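16S rRNA methylase (Escherichia coli, PDB 3P2K) methylates the N1 position of adenine 1408 in the 16S rRNA of assembled 30S subunits, using S-adenosylmethionine, and thereby confers resistance to several aminoglycosides. Local coordinates at residues N38-A43 and G75-V80; I52-V57 and V81-A86; D120-V125 and S175-D180. All coordinates share one frame; numbering follows the deposited sequence.

Contact 1: N38-A43 and G75-V80; sequences NIYKLA and GGLSNV. With SAM (S-adenosylmethionine), chain E.
A43, Y40 and L77 carry the junction between helix 37-45 and the loop that leads into strand 80-83, and they show how a small, a flat and a branched side chain can share one interface. A43 turns its methyl group into the loop, where A43 CB lies 3.5 Å from L77 CD2. L77 CD2 also lies 3.6 Å from Y40 CD1, the two side chains passing at a slant. With CG anti to the backbone N (chi1 -174°), Y40 extends its ring towards the loop, and its hydroxyl, at the ring edge, donates to G75 O at 2.7 Å, in the carbonyl plane and on a lone pair. At the other end N79 ND2 reaches A43 O at 2.9 Å along a nearly straight N-H line (176°), and this amide nitrogen is also bonded to T49 O. One turn back towards the start of the helix, I39 CG2 meets V80 CG1 at 3.5 Å, while N38, which binds S-adenosylmethionine, takes no part in the packing and brings ND2 near the cofactor's carboxylate. The two side-chain donors use main-chain carbonyls as acceptors, one on the loop and one on the helix, so polar bonds run in both directions across an apolar centre.

Contact 2: I52-V57 and V81-A86; sequences IGIDPV and VFVIAA. With SAM (S-adenosylmethionine), chain E.
I52, G53 and I54 run parallel to V81, F82 and V83 as paired strands, their axes 4.7 Å apart and 25° from exact alignment. These are the flanking strands of a beta-alpha-beta unit, joined through helix 62-68, in the Rossmann-like fold of this methyltransferase. G53 bonds through both its N-H and its carbonyl: G53 N donates to V81 O (3.1 Å), and G53 O accepts from V83 N (2.8 Å), while D55 N continues the ladder to V83 O. On the face bearing the aliphatic side chains, I52 and V81 lie alongside one another, with I52 CG1 3.6 Å from V81 CG1, and I54 packs against V83 in the same manner. F82 points to the other face, where its ring touches I64 and S65 of helix 62-68, and its edge faces the carbonyl oxygen of G53. Past the strand ends the chains still touch, P56 CB resting 4.0 Å from A86 CB. P56 and A86 also border the adenine, P56 CD lying 3.3 Å from N3 of S-adenosylmethionine. The carboxylate of D55 takes the ribose: O3' of the cofactor donates to D55 OD1 at 2.5 Å, and the same oxygen accepts the backbone N-H of G34.

Contact 3: D120-V125 and S175-D180; sequences DILSNV and SGFRID
F177 meets helix 119-127 with the edge of its ring, setting CE2 3.3 Å from L122 O, close to the ring plane. The aromatic C-H edge, which is weakly positive, thus faces a main-chain carbonyl, while CZ at the far end of the ring comes within 4.2 Å of V125 CB. F177 CG lies beside its backbone N, anti to the carbonyl carbon (chi1 -72°), and this swings the ring from the end of the loop towards the helix. L122 serves two neighbours: its CG stands 4.3 Å from F177 CE2, and L122 CB sits 3.9 Å from S175 CB. The loop concerned leaves helix 166-173 through a Schellman motif at G176, whose positive phi turns the chain, and then enters strand 178-185, the edge strand that closes one side of the mixed seven-stranded methyltransferase sheet. Helix 119-127 packs against this loop, just before the strand, and the F177 ring also makes edge-to-face (T-shaped) contacts with F135 and F137 of strand 133-139. Polar contact is made one residue along the helix from L122. S123 OG, set anti to its own N (chi1 -151°), donates to S175 O at 2.8 Å, approaching 21° off the carbonyl plane. The hydroxyl of S175 has its partners outside the two segments, bonding to R119 O at the start of helix 119-127 and to E171 O in the last turn of helix 166-173.

Contacts 1 and 2 adjoin, with I39 of the first packing on G53, I52 and F82 of the second, and both reach S-adenosylmethionine. Contact 3 is remote, its centre about 26 Å from that of contact 1 and 19 Å from that of contact 2, at the other end of the same sheet. The contrast is in chemistry. Contact 2, nearest the centre of the chain, is built on backbone hydrogen bonds between buried parallel strands. Contact 1, only partly buried, and contact 3, buried but likewise off-centre, each join a helix to a loop leading into an outermost strand, and each is fixed by side-chain hydroxyl or amide donors to main-chain carbonyls around apolar packing.

Contact 1: N38-A43 and G75-V80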
loop_
_atom_site.group_PDB
_atom_site.type_symbol
_atom_site.label_atom_id
_atom_site.label_comp_id
_atom_site.label_asym_id
_atom_site.label_seq_id
_atom_site.Cartn_x
_atom_site.Cartn_y
_atom_site.Cartn_z
ATOM N N ASN A 38 3.610 6.596 -6.447
ATOM C CA ASN A 38 2.253 6.102 -6.609
ATOM C C ASN A 38 1.323 6.797 -5.614
ATOM O O ASN A 38 0.227 7.266 -5.967
ATOM C CB ASN A 38 2.209 4.574 -6.447
ATOM C CG ASN A 38 2.687 3.825 -7.702
ATOM O OD1 ASN A 38 2.858 4.417 -8.770
ATOM N ND2 ASN A 38 2.887 2.511 -7.572
ATOM N N ILE A 39 1.791 6.881 -4.370
ATOM C CA ILE A 39 1.054 7.544 -3.321
ATOM C C ILE A 39 0.900 9.033 -3.591
ATOM O O ILE A 39 -0.189 9.585 -3.442
ATOM C CB ILE A 39 1.733 7.371 -1.974
ATOM C CG1 ILE A 39 1.360 6.003 -1.395
ATOM C CG2 ILE A 39 1.360 8.540 -1.031
ATOM C CD1 ILE A 39 0.883 6.047 0.036
ATOM N N TYR A 40 1.995 9.683 -3.969
ATOM C CA TYR A 40 1.956 11.105 -4.235
ATOM C C TYR A 40 0.867 11.361 -5.250
ATOM O O TYR A 40 0.004 12.200 -5.018
ATOM C CB TYR A 40 3.297 11.618 -4.748
ATOM C CG TYR A 40 3.351 13.116 -4.917
ATOM C CD1 TYR A 40 3.622 13.939 -3.837
ATOM C CD2 TYR A 40 3.139 13.714 -6.162
ATOM C CE1 TYR A 40 3.680 15.329 -3.975
ATOM C CE2 TYR A 40 3.196 15.118 -6.312
ATOM C CZ TYR A 40 3.471 15.911 -5.205
ATOM O OH TYR A 40 3.528 17.284 -5.317
ATOM N N LYS A 41 0.881 10.625 -6.362
ATOM C CA LYS A 41 -0.129 10.858 -7.403
ATOM C C LYS A 41 -1.517 10.746 -6.775
ATOM O O LYS A 41 -2.357 11.650 -6.908
ATOM C CB LYS A 41 0.018 9.881 -8.561
ATOM C CG LYS A 41 -1.001 10.127 -9.644
ATOM C CD LYS A 41 -0.888 9.078 -10.716
ATOM C CE LYS A 41 -1.771 9.404 -11.903
ATOM N NZ LYS A 41 -1.245 8.698 -13.094
ATOM N N LEU A 42 -1.709 9.633 -6.063
ATOM C CA LEU A 42 -2.898 9.341 -5.299
ATOM C C LEU A 42 -3.310 10.499 -4.383
ATOM O O LEU A 42 -4.466 10.951 -4.422
ATOM C CB LEU A 42 -2.690 8.040 -4.502
ATOM C CG LEU A 42 -3.402 6.726 -4.916
ATOM C CD1 LEU A 42 -3.482 6.494 -6.443
ATOM C CD2 LEU A 42 -2.786 5.517 -4.208
ATOM N N ALA A 43 -2.373 10.998 -3.585
ATOM C CA ALA A 43 -2.695 12.026 -2.612
ATOM C C ALA A 43 -3.077 13.372 -3.238
ATOM O O ALA A 43 -4.000 14.042 -2.761
ATOM C CB ALA A 43 -1.564 12.192 -1.651
ATOM N N GLY A 75 4.763 22.086 -4.153
ATOM C CA GLY A 75 4.678 20.628 -4.312
ATOM C C GLY A 75 4.305 19.872 -3.056
ATOM O O GLY A 75 4.074 18.668 -3.087
ATOM N N GLY A 76 4.244 20.600 -1.946
ATOM C CA GLY A 76 3.938 20.021 -0.653
ATOM C C GLY A 76 2.578 19.363 -0.610
ATOM O O GLY A 76 1.697 19.674 -1.415
ATOM N N LEU A 77 2.416 18.456 0.344
ATOM C CA LEU A 77 1.184 17.724 0.513
ATOM C C LEU A 77 1.020 17.505 1.999
ATOM O O LEU A 77 2.013 17.418 2.718
ATOM C CB LEU A 77 1.300 16.383 -0.205
ATOM C CG LEU A 77 0.196 16.019 -1.196
ATOM C CD1 LEU A 77 -0.213 17.207 -2.051
ATOM C CD2 LEU A 77 0.686 14.894 -2.080
ATOM N N SER A 78 -0.223 17.408 2.459
ATOM C CA SER A 78 -0.498 17.211 3.886
ATOM C C SER A 78 -1.239 15.898 4.185
ATOM O O SER A 78 -1.381 15.504 5.359
ATOM C CB SER A 78 -1.271 18.405 4.454
ATOM O OG SER A 78 -2.524 18.542 3.806
ATOM N N ASN A 79 -1.701 15.226 3.132
ATOM C CA ASN A 79 -2.386 13.951 3.292
ATOM C C ASN A 79 -1.483 12.729 3.059
ATOM O O ASN A 79 -1.968 11.647 2.711
ATOM C CB ASN A 79 -3.676 13.902 2.446
ATOM C CG ASN A 79 -3.432 14.101 0.950
ATOM O OD1 ASN A 79 -2.408 14.643 0.529
ATOM N ND2 ASN A 79 -4.392 13.679 0.140
ATOM N N VAL A 80 -0.173 12.895 3.261
ATOM C CA VAL A 80 0.787 11.796 3.045
ATOM C C VAL A 80 1.771 11.641 4.204
ATOM O O VAL A 80 2.489 12.594 4.543
ATOM C CB VAL A 80 1.587 11.976 1.718
ATOM C CG1 VAL A 80 2.489 10.788 1.440
ATOM C CG2 VAL A 80 0.661 12.206 0.545
HETATM N N SAM E . 4.827 -0.891 -4.528
HETATM C CA SAM E . 5.682 -0.033 -5.374
HETATM C C SAM E . 5.102 0.055 -6.746
HETATM O O SAM E . 4.104 -0.633 -7.022
HETATM O OXT SAM E . 5.665 0.761 -7.591
HETATM C CB SAM E . 6.946 -0.759 -5.731
HETATM C CG SAM E . 7.375 -1.880 -4.827
HETATM S SD SAM E . 9.062 -2.327 -5.329
HETATM C CE SAM E . 8.732 -3.362 -6.770
HETATM C "C5'" SAM E . 9.132 -3.651 -4.123
HETATM C "C4'" SAM E . 8.890 -2.957 -2.801
HETATM O "O4'" SAM E . 8.411 -3.942 -1.929
HETATM C "C3'" SAM E . 10.200 -2.414 -2.227
HETATM O "O3'" SAM E . 10.109 -1.046 -1.874
HETATM C "C2'" SAM E . 10.438 -3.213 -0.968
HETATM O "O2'" SAM E . 10.757 -2.322 0.063
HETATM C "C1'" SAM E . 9.055 -3.729 -0.694
HETATM N N9 SAM E . 9.043 -4.912 0.147
HETATM C C8 SAM E . 9.518 -6.166 -0.091
HETATM N N7 SAM E . 9.259 -6.937 1.018
HETATM C C5 SAM E . 8.615 -6.168 1.939
HETATM C C6 SAM E . 8.111 -6.420 3.208
HETATM N N6 SAM E . 8.208 -7.625 3.767
HETATM N N1 SAM E . 7.493 -5.411 3.907
HETATM C C2 SAM E . 7.367 -4.158 3.344
HETATM N N3 SAM E . 7.864 -3.901 2.079
HETATM C C4 SAM E . 8.470 -4.898 1.391
#

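Contact 2: I52-V57 and V81-A86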
loop_
_atom_site.group_PDB
_atom_site.type_symbol
_atom_site.label_atom_id
_atom_site.label_comp_id
_atom_site.label_asym_id
_atom_site.label_seq_id
_atom_site.Cartn_x
_atom_site.Cartn_y
_atom_site.Cartn_z
ATOM N N ILE A 52 -1.204 6.642 3.768
ATOM C CA ILE A 52 -0.056 6.063 4.436
ATOM C C ILE A 52 0.666 5.036 3.551
ATOM O O ILE A 52 0.086 4.006 3.176
ATOM C CB ILE A 52 -0.468 5.384 5.734
ATOM C CG1 ILE A 52 -1.286 6.362 6.590
ATOM C CG2 ILE A 52 0.773 4.908 6.448
ATOM C CD1 ILE A 52 -2.013 5.777 7.804
ATOM N N GLY A 53 1.932 5.326 3.241
ATOM C CA GLY A 53 2.820 4.398 2.556
ATOM C C GLY A 53 3.828 3.743 3.489
ATOM O O GLY A 53 4.527 4.414 4.253
ATOM N N ILE A 54 3.911 2.419 3.424
ATOM C CA ILE A 54 4.806 1.691 4.301
ATOM C C ILE A 54 5.882 1.017 3.474
ATOM O O ILE A 54 5.580 0.387 2.464
ATOM C CB ILE A 54 4.037 0.648 5.136
ATOM C CG1 ILE A 54 2.904 1.319 5.918
ATOM C CG2 ILE A 54 4.982 -0.114 6.067
ATOM C CD1 ILE A 54 2.014 0.345 6.625
ATOM N N ASP A 55 7.137 1.179 3.889
ATOM C CA ASP A 55 8.252 0.492 3.252
ATOM C C ASP A 55 9.477 0.487 4.148
ATOM O O ASP A 55 9.825 1.517 4.712
ATOM C CB ASP A 55 8.595 1.140 1.918
ATOM C CG ASP A 55 9.245 0.168 0.952
ATOM O OD1 ASP A 55 8.579 -0.168 -0.058
ATOM O OD2 ASP A 55 10.407 -0.252 1.205
ATOM N N PRO A 56 10.162 -0.666 4.265
ATOM C CA PRO A 56 11.294 -0.601 5.198
ATOM C C PRO A 56 12.516 0.090 4.587
ATOM O O PRO A 56 13.436 0.431 5.320
ATOM C CB PRO A 56 11.592 -2.073 5.503
ATOM C CG PRO A 56 11.139 -2.816 4.244
ATOM C CD PRO A 56 10.087 -1.964 3.551
ATOM N N VAL A 57 12.521 0.307 3.274
ATOM C CA VAL A 57 13.669 0.910 2.602
ATOM C C VAL A 57 13.458 2.415 2.478
ATOM O O VAL A 57 12.814 2.881 1.537
ATOM C CB VAL A 57 13.938 0.249 1.199
ATOM C CG1 VAL A 57 14.861 1.094 0.343
ATOM C CG2 VAL A 57 14.522 -1.172 1.353
ATOM N N VAL A 81 1.793 10.445 4.809
ATOM C CA VAL A 81 2.859 10.042 5.748
ATOM C C VAL A 81 3.579 8.754 5.306
ATOM O O VAL A 81 2.938 7.803 4.862
ATOM C CB VAL A 81 2.331 9.846 7.175
ATOM C CG1 VAL A 81 1.371 8.672 7.248
ATOM C CG2 VAL A 81 3.476 9.604 8.128
ATOM N N PHE A 82 4.906 8.713 5.431
ATOM C CA PHE A 82 5.649 7.492 5.084
ATOM C C PHE A 82 6.202 6.796 6.299
ATOM O O PHE A 82 7.047 7.349 7.008
ATOM C CB PHE A 82 6.811 7.759 4.145
ATOM C CG PHE A 82 6.409 8.177 2.786
ATOM C CD1 PHE A 82 5.526 7.411 2.021
ATOM C CD2 PHE A 82 6.940 9.333 2.239
ATOM C CE1 PHE A 82 5.160 7.821 0.713
ATOM C CE2 PHE A 82 6.583 9.742 0.932
ATOM C CZ PHE A 82 5.691 8.988 0.176
ATOM N N VAL A 83 5.741 5.564 6.497
ATOM C CA VAL A 83 6.084 4.764 7.652
ATOM C C VAL A 83 7.190 3.827 7.242
ATOM O O VAL A 83 7.090 3.177 6.201
ATOM C CB VAL A 83 4.882 3.927 8.101
ATOM C CG1 VAL A 83 5.329 2.710 8.918
ATOM C CG2 VAL A 83 3.912 4.784 8.890
ATOM N N ILE A 84 8.239 3.755 8.057
ATOM C CA ILE A 84 9.328 2.831 7.776
ATOM C C ILE A 84 9.213 1.652 8.697
ATOM O O ILE A 84 9.687 1.678 9.826
ATOM C CB ILE A 84 10.722 3.481 7.878
ATOM C CG1 ILE A 84 10.822 4.614 6.873
ATOM C CG2 ILE A 84 11.841 2.437 7.626
ATOM C CD1 ILE A 84 11.654 5.752 7.365
ATOM N N ALA A 85 8.571 0.618 8.166
ATOM C CA ALA A 85 8.269 -0.636 8.852
ATOM C C ALA A 85 8.199 -1.723 7.790
ATOM O O ALA A 85 7.881 -1.443 6.621
ATOM C CB ALA A 85 6.937 -0.533 9.536
ATOM N N ALA A 86 8.475 -2.962 8.191
ATOM C CA ALA A 86 8.299 -4.102 7.291
ATOM C C ALA A 86 7.055 -4.932 7.643
ATOM O O ALA A 86 6.658 -5.032 8.803
ATOM C CB ALA A 86 9.542 -4.966 7.282
HETATM N N SAM E . 4.827 -0.891 -4.528
HETATM C CA SAM E . 5.682 -0.033 -5.374
HETATM C C SAM E . 5.102 0.055 -6.746
HETATM O O SAM E . 4.104 -0.633 -7.022
HETATM O OXT SAM E . 5.665 0.761 -7.591
HETATM C CB SAM E . 6.946 -0.759 -5.731
HETATM C CG SAM E . 7.375 -1.880 -4.827
HETATM S SD SAM E . 9.062 -2.327 -5.329
HETATM C CE SAM E . 8.732 -3.362 -6.770
HETATM C "C5'" SAM E . 9.132 -3.651 -4.123
HETATM C "C4'" SAM E . 8.890 -2.957 -2.801
HETATM O "O4'" SAM E . 8.411 -3.942 -1.929
HETATM C "C3'" SAM E . 10.200 -2.414 -2.227
HETATM O "O3'" SAM E . 10.109 -1.046 -1.874
HETATM C "C2'" SAM E . 10.438 -3.213 -0.968
HETATM O "O2'" SAM E . 10.757 -2.322 0.063
HETATM C "C1'" SAM E . 9.055 -3.729 -0.694
HETATM N N9 SAM E . 9.043 -4.912 0.147
HETATM C C8 SAM E . 9.518 -6.166 -0.091
HETATM N N7 SAM E . 9.259 -6.937 1.018
HETATM C C5 SAM E . 8.615 -6.168 1.939
HETATM C C6 SAM E . 8.111 -6.420 3.208
HETATM N N6 SAM E . 8.208 -7.625 3.767
HETATM N N1 SAM E . 7.493 -5.411 3.907
HETATM C C2 SAM E . 7.367 -4.158 3.344
HETATM N N3 SAM E . 7.864 -3.901 2.079
HETATM C C4 SAM E . 8.470 -4.898 1.391
#

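Contact 3: D120-V125 and S175-D180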
loop_
_atom_site.group_PDB
_atom_site.type_symbol
_atom_site.label_atom_id
_atom_site.label_comp_id
_atom_site.label_asym_id
_atom_site.label_seq_id
_atom_site.Cartn_x
_atom_site.Cartn_y
_atom_site.Cartn_z
ATOM N N ASP A 120 -0.090 -15.798 8.663
ATOM C CA ASP A 120 0.291 -15.038 9.859
ATOM C C ASP A 120 0.616 -13.585 9.540
ATOM O O ASP A 120 0.024 -12.664 10.114
ATOM C CB ASP A 120 1.476 -15.702 10.574
ATOM C CG ASP A 120 2.159 -14.767 11.575
ATOM O OD1 ASP A 120 1.639 -14.593 12.708
ATOM O OD2 ASP A 120 3.220 -14.204 11.221
ATOM N N ILE A 121 1.568 -13.387 8.631
ATOM C CA ILE A 121 1.943 -12.048 8.203
ATOM C C ILE A 121 0.749 -11.350 7.554
ATOM O O ILE A 121 0.352 -10.279 8.008
ATOM C CB ILE A 121 3.235 -12.055 7.353
ATOM C CG1 ILE A 121 4.438 -11.921 8.295
ATOM C CG2 ILE A 121 3.244 -10.912 6.342
ATOM C CD1 ILE A 121 5.687 -12.628 7.853
ATOM N N LEU A 122 0.147 -11.973 6.544
ATOM C CA LEU A 122 -1.063 -11.426 5.937
ATOM C C LEU A 122 -2.097 -11.013 6.975
ATOM O O LEU A 122 -2.723 -9.950 6.863
ATOM C CB LEU A 122 -1.682 -12.419 4.961
ATOM C CG LEU A 122 -1.594 -11.985 3.501
ATOM C CD1 LEU A 122 -0.243 -11.328 3.155
ATOM C CD2 LEU A 122 -1.891 -13.165 2.614
ATOM N N SER A 123 -2.264 -11.836 8.004
ATOM C CA SER A 123 -3.217 -11.486 9.047
ATOM C C SER A 123 -2.912 -10.142 9.707
ATOM O O SER A 123 -3.842 -9.391 9.988
ATOM C CB SER A 123 -3.359 -12.579 10.092
ATOM O OG SER A 123 -4.666 -12.505 10.607
ATOM N N ASN A 124 -1.631 -9.833 9.940
ATOM C CA ASN A 124 -1.248 -8.500 10.441
ATOM C C ASN A 124 -1.682 -7.384 9.484
ATOM O O ASN A 124 -2.067 -6.304 9.915
ATOM C CB ASN A 124 0.266 -8.373 10.707
ATOM C CG ASN A 124 0.815 -9.452 11.633
ATOM O OD1 ASN A 124 0.108 -10.016 12.468
ATOM N ND2 ASN A 124 2.102 -9.730 11.489
ATOM N N VAL A 125 -1.616 -7.640 8.184
ATOM C CA VAL A 125 -2.025 -6.622 7.212
ATOM C C VAL A 125 -3.542 -6.352 7.309
ATOM O O VAL A 125 -3.972 -5.208 7.346
ATOM C CB VAL A 125 -1.553 -6.977 5.777
ATOM C CG1 VAL A 125 -1.761 -5.806 4.836
ATOM C CG2 VAL A 125 -0.074 -7.379 5.792
ATOM N N SER A 175 -6.976 -15.259 7.002
ATOM C CA SER A 175 -6.102 -14.188 7.448
ATOM C C SER A 175 -6.895 -12.911 7.700
ATOM O O SER A 175 -6.470 -12.036 8.459
ATOM C CB SER A 175 -5.001 -13.969 6.428
ATOM O OG SER A 175 -4.247 -15.160 6.270
ATOM N N GLY A 176 -8.067 -12.846 7.073
ATOM C CA GLY A 176 -8.980 -11.723 7.189
ATOM C C GLY A 176 -9.317 -11.175 5.821
ATOM O O GLY A 176 -9.957 -10.138 5.714
ATOM N N PHE A 177 -8.896 -11.874 4.770
ATOM C CA PHE A 177 -9.042 -11.359 3.412
ATOM C C PHE A 177 -10.028 -12.126 2.532
ATOM O O PHE A 177 -9.738 -13.229 2.051
ATOM C CB PHE A 177 -7.678 -11.258 2.734
ATOM C CG PHE A 177 -6.830 -10.155 3.272
ATOM C CD1 PHE A 177 -7.159 -8.828 3.021
ATOM C CD2 PHE A 177 -5.711 -10.433 4.039
ATOM C CE1 PHE A 177 -6.379 -7.799 3.519
ATOM C CE2 PHE A 177 -4.927 -9.401 4.538
ATOM C CZ PHE A 177 -5.263 -8.085 4.277
ATOM N N ARG A 178 -11.179 -11.500 2.300
ATOM C CA ARG A 178 -12.263 -12.112 1.551
ATOM C C ARG A 178 -12.241 -11.682 0.093
ATOM O O ARG A 178 -12.579 -10.541 -0.212
ATOM C CB ARG A 178 -13.597 -11.715 2.188
ATOM C CG ARG A 178 -13.710 -12.031 3.674
ATOM C CD ARG A 178 -14.101 -13.483 3.893
ATOM N NE ARG A 178 -14.223 -13.837 5.306
ATOM C CZ ARG A 178 -15.331 -13.684 6.036
ATOM N NH1 ARG A 178 -16.435 -13.166 5.502
ATOM N NH2 ARG A 178 -15.333 -14.048 7.316
ATOM N N ILE A 179 -11.848 -12.589 -0.802
ATOM C CA ILE A 179 -11.802 -12.312 -2.251
ATOM C C ILE A 179 -13.197 -12.091 -2.892
ATOM O O ILE A 179 -14.084 -12.930 -2.767
ATOM C CB ILE A 179 -11.046 -13.441 -3.011
ATOM C CG1 ILE A 179 -9.651 -13.652 -2.421
ATOM C CG2 ILE A 179 -10.949 -13.135 -4.500
ATOM C CD1 ILE A 179 -8.947 -14.887 -2.919
ATOM N N ASP A 180 -13.381 -10.958 -3.567
ATOM C CA ASP A 180 -14.626 -10.657 -4.291
ATOM C C ASP A 180 -14.391 -10.762 -5.779
ATOM O O ASP A 180 -15.229 -11.262 -6.514
ATOM C CB ASP A 180 -15.123 -9.232 -4.018
ATOM C CG ASP A 180 -15.498 -8.995 -2.570
ATOM O OD1 ASP A 180 -15.888 -9.953 -1.876
ATOM O OD2 ASP A 180 -15.412 -7.831 -2.129
#